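Local atomic coordinates of NUDIX hydrolase (Jonesia denitrificans, PDB entry 4KTB), a protein that is of uncharacterised function but, as a Nudix-family protein, may hydrolyse diadenosine tetraphosphate (Ap4A) asymmetrically. Residues P111-Y117 / A133-I139; V75-V79 / R91-L97. All coordinates share one frame; numbering follows the deposited sequence.

Interaction 1: P111-Y117 / A133-I139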
loop_
_atom_site.group_PDB
_atom_site.type_symbol
_atom_site.label_atom_id
_atom_site.label_comp_id
_atom_site.label_asym_id
_atom_site.label_seq_id
_atom_site.Cartn_x
_atom_site.Cartn_y
_atom_site.Cartn_z
ATOM N N PRO A 111 4.039 -5.527 -1.157
ATOM C CA PRO A 111 5.300 -4.848 -1.465
ATOM C C PRO A 111 5.043 -3.392 -1.745
ATOM O O PRO A 111 3.899 -2.993 -1.914
ATOM C CB PRO A 111 5.768 -5.542 -2.741
ATOM C CG PRO A 111 4.491 -5.917 -3.429
ATOM C CD PRO A 111 3.518 -6.278 -2.311
ATOM N N PHE A 112 6.094 -2.596 -1.801
ATOM C CA PHE A 112 5.875 -1.221 -2.160
ATOM C C PHE A 112 5.667 -1.116 -3.666
ATOM O O PHE A 112 5.118 -0.132 -4.156
ATOM C CB PHE A 112 7.004 -0.330 -1.649
ATOM C CG PHE A 112 8.234 -0.340 -2.503
ATOM C CD1 PHE A 112 8.350 0.511 -3.594
ATOM C CD2 PHE A 112 9.294 -1.164 -2.188
ATOM C CE1 PHE A 112 9.488 0.512 -4.368
ATOM C CE2 PHE A 112 10.437 -1.165 -2.958
ATOM C CZ PHE A 112 10.534 -0.327 -4.049
ATOM N N THR A 113 6.093 -2.130 -4.404
ATOM C CA THR A 113 5.831 -2.172 -5.841
ATOM C C THR A 113 6.098 -3.556 -6.345
ATOM O O THR A 113 6.544 -4.418 -5.604
ATOM C CB THR A 113 6.723 -1.210 -6.675
ATOM O OG1 THR A 113 6.185 -1.093 -7.991
ATOM C CG2 THR A 113 8.117 -1.769 -6.827
ATOM N N VAL A 114 5.800 -3.755 -7.617
ATOM C CA VAL A 114 6.188 -4.954 -8.309
ATOM C C VAL A 114 7.029 -4.541 -9.504
ATOM O O VAL A 114 6.601 -3.742 -10.324
ATOM C CB VAL A 114 4.988 -5.755 -8.764
ATOM C CG1 VAL A 114 5.446 -6.964 -9.550
ATOM C CG2 VAL A 114 4.141 -6.187 -7.563
ATOM N N ALA A 115 8.241 -5.076 -9.574
ATOM C CA ALA A 115 9.183 -4.742 -10.641
ATOM C C ALA A 115 9.232 -5.908 -11.619
ATOM O O ALA A 115 9.624 -7.028 -11.250
ATOM C CB ALA A 115 10.559 -4.488 -10.078
ATOM N N GLU A 116 8.854 -5.644 -12.861
ATOM C CA GLU A 116 8.739 -6.691 -13.840
ATOM C C GLU A 116 9.903 -6.605 -14.804
ATOM O O GLU A 116 9.878 -5.843 -15.764
ATOM C CB GLU A 116 7.389 -6.562 -14.529
ATOM C CG GLU A 116 6.268 -6.467 -13.508
ATOM C CD GLU A 116 4.886 -6.234 -14.104
ATOM O OE1 GLU A 116 4.085 -5.533 -13.455
ATOM O OE2 GLU A 116 4.582 -6.763 -15.195
ATOM N N TYR A 117 10.938 -7.373 -14.500
ATOM C CA TYR A 117 12.128 -7.414 -15.319
ATOM C C TYR A 117 11.847 -8.262 -16.535
ATOM O O TYR A 117 11.653 -9.474 -16.422
ATOM C CB TYR A 117 13.297 -8.026 -14.554
ATOM C CG TYR A 117 13.702 -7.337 -13.265
ATOM C CD1 TYR A 117 13.109 -7.685 -12.051
ATOM C CD2 TYR A 117 14.716 -6.384 -13.251
ATOM C CE1 TYR A 117 13.491 -7.085 -10.874
ATOM C CE2 TYR A 117 15.103 -5.770 -12.082
ATOM C CZ TYR A 117 14.488 -6.126 -10.896
ATOM O OH TYR A 117 14.868 -5.532 -9.723
ATOM N N ALA A 133 11.451 -11.942 -14.852
ATOM C CA ALA A 133 11.229 -12.013 -13.418
ATOM C C ALA A 133 10.196 -10.981 -12.989
ATOM O O ALA A 133 10.262 -9.805 -13.355
ATOM C CB ALA A 133 12.514 -11.837 -12.644
ATOM N N VAL A 134 9.233 -11.449 -12.209
ATOM C CA VAL A 134 8.250 -10.587 -11.589
ATOM C C VAL A 134 8.628 -10.492 -10.120
ATOM O O VAL A 134 8.539 -11.471 -9.381
ATOM C CB VAL A 134 6.842 -11.163 -11.747
ATOM C CG1 VAL A 134 5.800 -10.274 -11.053
ATOM C CG2 VAL A 134 6.500 -11.303 -13.219
ATOM N N SER A 135 9.058 -9.309 -9.694
ATOM C CA SER A 135 9.647 -9.181 -8.376
ATOM C C SER A 135 8.842 -8.336 -7.402
ATOM O O SER A 135 8.492 -7.195 -7.700
ATOM C CB SER A 135 11.053 -8.604 -8.484
ATOM O OG SER A 135 11.710 -8.726 -7.244
ATOM N N LEU A 136 8.594 -8.893 -6.219
ATOM C CA LEU A 136 7.946 -8.166 -5.128
ATOM C C LEU A 136 8.998 -7.423 -4.323
ATOM O O LEU A 136 9.872 -8.035 -3.702
ATOM C CB LEU A 136 7.201 -9.130 -4.207
ATOM C CG LEU A 136 6.080 -9.901 -4.887
ATOM C CD1 LEU A 136 5.502 -10.953 -3.956
ATOM C CD2 LEU A 136 4.997 -8.954 -5.309
ATOM N N ALA A 137 8.923 -6.099 -4.342
ATOM C CA ALA A 137 10.008 -5.302 -3.805
ATOM C C ALA A 137 9.644 -4.793 -2.433
ATOM O O ALA A 137 8.523 -4.354 -2.206
ATOM C CB ALA A 137 10.348 -4.152 -4.735
ATOM N N TYR A 138 10.595 -4.859 -1.514
ATOM C CA TYR A 138 10.361 -4.327 -0.190
ATOM C C TYR A 138 11.530 -3.481 0.273
ATOM O O TYR A 138 12.672 -3.713 -0.104
ATOM C CB TYR A 138 10.120 -5.459 0.812
ATOM C CG TYR A 138 8.999 -6.410 0.456
ATOM C CD1 TYR A 138 9.220 -7.457 -0.417
ATOM C CD2 TYR A 138 7.732 -6.276 1.013
ATOM C CE1 TYR A 138 8.220 -8.341 -0.741
ATOM C CE2 TYR A 138 6.710 -7.166 0.691
ATOM C CZ TYR A 138 6.976 -8.198 -0.193
ATOM O OH TYR A 138 6.014 -9.099 -0.548
ATOM N N ILE A 139 11.227 -2.483 1.090
ATOM C CA ILE A 139 12.250 -1.778 1.840
ATOM C C ILE A 139 12.473 -2.539 3.141
ATOM O O ILE A 139 11.533 -2.742 3.924
ATOM C CB ILE A 139 11.786 -0.374 2.198
ATOM C CG1 ILE A 139 11.720 0.500 0.949
ATOM C CG2 ILE A 139 12.714 0.266 3.206
ATOM C CD1 ILE A 139 11.016 1.810 1.195
#
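With chi1 at 81°, F112 holds CG between its backbone N and carbonyl carbon, which swings the ring across to A137, CE2 coming 3.5 Å from the CB methyl. At the far end Y117 sets CG anti to its carbonyl carbon (chi1 -59°), and the ring lies edge-on to S135, CE1 3.7 Å from CB. The two strands run antiparallel. A115 and S135 form a hydrogen-bonded pair, A115 N to S135 O and S135 N to A115 O both 2.8 Å, and Y117 and A133 form the next. Before the regular pairing, P111 lays its CB over one face of the Y138 ring, a CH-pi contact 4.0 Å from the ring centroid. The V114 methyls divide their contacts, CG1 meeting V134 CG1 and CG2 running alongside L136 CD2, each at 3.7 Å. The hydroxyls of Y117 and S135 are both hydrogen-bonded to D43 OD2. Backbone bonds from V134, L136 and Y138 to L39, Y41 and D43 put strand 133-141 between strand 113-118 and strand 39-49. F112, T113 and Y117 pack against helix 176-186, Y138 touches helix 85-97, and L136 meets its counterpart on the second subunit.

Interaction 2: V75-V79 / R91-L97. With NA (sodium ion), chain E.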
loop_
_atom_site.group_PDB
_atom_site.type_symbol
_atom_site.label_atom_id
_atom_site.label_comp_id
_atom_site.label_asym_id
_atom_site.label_seq_id
_atom_site.Cartn_x
_atom_site.Cartn_y
_atom_site.Cartn_z
ATOM N N VAL A 75 19.283 -6.075 -2.801
ATOM C CA VAL A 75 19.261 -7.470 -2.406
ATOM C C VAL A 75 18.115 -8.144 -3.160
ATOM O O VAL A 75 16.956 -7.764 -3.011
ATOM C CB VAL A 75 19.137 -7.601 -0.889
ATOM C CG1 VAL A 75 18.758 -9.033 -0.478
ATOM C CG2 VAL A 75 20.444 -7.143 -0.227
ATOM N N SER A 76 18.453 -9.124 -3.993
ATOM C CA SER A 76 17.524 -9.591 -5.014
ATOM C C SER A 76 17.704 -11.064 -5.355
ATOM O O SER A 76 18.823 -11.562 -5.446
ATOM C CB SER A 76 17.698 -8.753 -6.281
ATOM O OG SER A 76 16.924 -9.265 -7.349
ATOM N N GLY A 77 16.595 -11.761 -5.557
ATOM C CA GLY A 77 16.687 -13.157 -5.909
ATOM C C GLY A 77 15.367 -13.889 -5.978
ATOM O O GLY A 77 14.312 -13.372 -5.606
ATOM N N ARG A 78 15.459 -15.125 -6.440
ATOM C CA ARG A 78 14.319 -15.954 -6.754
ATOM C C ARG A 78 13.644 -16.434 -5.480
ATOM O O ARG A 78 14.291 -16.570 -4.445
ATOM C CB ARG A 78 14.821 -17.145 -7.566
ATOM C CG ARG A 78 13.753 -17.965 -8.248
ATOM C CD ARG A 78 14.398 -19.022 -9.143
ATOM N NE ARG A 78 15.086 -20.065 -8.379
ATOM C CZ ARG A 78 14.499 -21.171 -7.926
ATOM N NH1 ARG A 78 13.206 -21.380 -8.152
ATOM N NH2 ARG A 78 15.200 -22.066 -7.241
ATOM N N VAL A 79 12.341 -16.671 -5.532
ATOM C CA VAL A 79 11.676 -17.331 -4.412
ATOM C C VAL A 79 11.643 -18.813 -4.726
ATOM O O VAL A 79 11.183 -19.199 -5.791
ATOM C CB VAL A 79 10.247 -16.839 -4.218
ATOM C CG1 VAL A 79 9.554 -17.679 -3.135
ATOM C CG2 VAL A 79 10.246 -15.383 -3.807
ATOM N N ARG A 91 16.179 -15.206 3.722
ATOM C CA ARG A 91 17.266 -15.951 3.111
ATOM C C ARG A 91 18.183 -15.059 2.292
ATOM O O ARG A 91 19.391 -15.228 2.301
ATOM C CB ARG A 91 16.692 -17.058 2.233
ATOM C CG ARG A 91 17.730 -17.913 1.576
ATOM C CD ARG A 91 17.106 -19.142 0.940
ATOM N NE ARG A 91 16.130 -18.785 -0.082
ATOM C CZ ARG A 91 16.441 -18.518 -1.342
ATOM N NH1 ARG A 91 17.709 -18.561 -1.730
ATOM N NH2 ARG A 91 15.483 -18.209 -2.203
ATOM N N HIS A 92 17.616 -14.096 1.583
ATOM C CA HIS A 92 18.425 -13.296 0.664
ATOM C C HIS A 92 19.182 -12.229 1.423
ATOM O O HIS A 92 20.278 -11.837 1.036
ATOM C CB HIS A 92 17.578 -12.711 -0.484
ATOM C CG HIS A 92 17.234 -13.716 -1.539
ATOM N ND1 HIS A 92 18.170 -14.225 -2.413
ATOM C CD2 HIS A 92 16.063 -14.332 -1.845
ATOM C CE1 HIS A 92 17.594 -15.105 -3.215
ATOM N NE2 HIS A 92 16.316 -15.189 -2.890
ATOM N N ILE A 93 18.599 -11.780 2.527
ATOM C CA ILE A 93 19.276 -10.820 3.387
ATOM C C ILE A 93 20.503 -11.445 4.053
ATOM O O ILE A 93 21.585 -10.856 4.067
ATOM C CB ILE A 93 18.319 -10.258 4.453
ATOM C CG1 ILE A 93 17.236 -9.408 3.798
ATOM C CG2 ILE A 93 19.066 -9.412 5.469
ATOM C CD1 ILE A 93 17.701 -8.006 3.428
ATOM N N GLU A 94 20.332 -12.639 4.606
ATOM C CA GLU A 94 21.439 -13.352 5.222
ATOM C C GLU A 94 22.528 -13.607 4.184
ATOM O O GLU A 94 23.705 -13.372 4.432
ATOM C CB GLU A 94 20.924 -14.676 5.784
ATOM C CG GLU A 94 21.768 -15.266 6.872
ATOM C CD GLU A 94 22.825 -16.198 6.342
ATOM O OE1 GLU A 94 22.693 -16.645 5.184
ATOM O OE2 GLU A 94 23.791 -16.495 7.081
ATOM N N LYS A 95 22.107 -14.067 3.009
ATOM C CA LYS A 95 23.001 -14.417 1.905
ATOM C C LYS A 95 23.898 -13.278 1.426
ATOM O O LYS A 95 25.054 -13.507 1.079
ATOM C CB LYS A 95 22.180 -14.962 0.727
ATOM C CG LYS A 95 22.968 -15.228 -0.541
ATOM C CD LYS A 95 22.109 -15.968 -1.556
ATOM C CE LYS A 95 22.784 -16.000 -2.910
ATOM N NZ LYS A 95 23.171 -14.622 -3.310
ATOM N N ASP A 96 23.377 -12.056 1.399
ATOM C CA ASP A 96 24.141 -10.916 0.873
ATOM C C ASP A 96 24.837 -10.086 1.966
ATOM O O ASP A 96 25.865 -9.459 1.716
ATOM C CB ASP A 96 23.231 -10.006 0.016
ATOM C CG ASP A 96 23.176 -10.421 -1.453
ATOM O OD1 ASP A 96 24.208 -10.855 -2.001
ATOM O OD2 ASP A 96 22.098 -10.305 -2.071
ATOM N N LEU A 97 24.275 -10.093 3.174
ATOM C CA LEU A 97 24.675 -9.135 4.216
ATOM C C LEU A 97 25.159 -9.789 5.503
ATOM O O LEU A 97 25.506 -9.100 6.469
ATOM C CB LEU A 97 23.515 -8.198 4.562
ATOM C CG LEU A 97 22.987 -7.286 3.455
ATOM C CD1 LEU A 97 21.898 -6.386 4.004
ATOM C CD2 LEU A 97 24.134 -6.464 2.850
HETATM NA NA NA E . 21.029 -12.132 -5.388
HETATM O O HOH W 1 21.363 -9.840 -4.906
HETATM O O HOH W 2 20.568 -12.911 -3.259
HETATM O O HOH W 3 23.713 -11.746 -4.504
HETATM O O HOH W 4 21.464 -10.971 -7.295
HETATM O O HOH W 5 20.826 -14.322 -6.348
#
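G77 and H92 meet in the segment that corresponds to the Nudix box, the loop-helix-loop signature GX5EX7REUXEEXGU, here degenerate. The imidazole lies flat over the glycine, CE1 3.4 Å from G77 CA, and the approach depends on the missing side chain, since a CB on G77 would collide with the ring. One residue on, H92 NE2 donates to R78 O at 2.9 Å, almost straight (167°) and close to the ring plane, so one bond and one face contact together fix the ring's rotation. ND1, across the ring, meets water 2 at 2.9 Å. The same water accepts from K95 NZ, donates to D96 OD2 and binds the sodium ion. S76 contributes the metal's protein ligand, its carbonyl O at 2.3 Å, and water 1 links S76 N to D96 OD2, so D96 lies in the sodium's second shell, holding its waters, while its OD1 is held by N152. On the apolar side of the contact, V75 CG1 lies 3.5 Å from H92 O and reaches the I93 CD1 methyl. With an alanine in place of H92, R78 O would probably lose its ring donor, water 2 one of its partners, and a gap would open over G77. R91 forms a salt bridge with E83, the arginine and the first glutamate of the signature. H92, K95 and D96 stand where the motif usually has glutamates, so this hydrated sodium site is consistent with a diverged version of the Nudix metal site.

In the fold
Strand 39-49 comes first and serves both contacts, with strand 75-78 paired antiparallel to it and strand 133-141 parallel to it on its other edge. Further along, 75-79 leads through a loop and the first turns of helix 85-97 back to 91-97, where interaction 2 closes. Only then, after a connecting loop, does 111-117 begin; a second excursion, including the short strand 126-127, returns at 133-139 to close interaction 1. The two loops are therefore in series, neither nested nor crossed. Interaction 2 fixes the helix to the sheet, and interaction 1 adds strand 113-118 to it. D43 on strand 39-49 reaches both, its OD1 making a weak hydrogen bond with S76 OG.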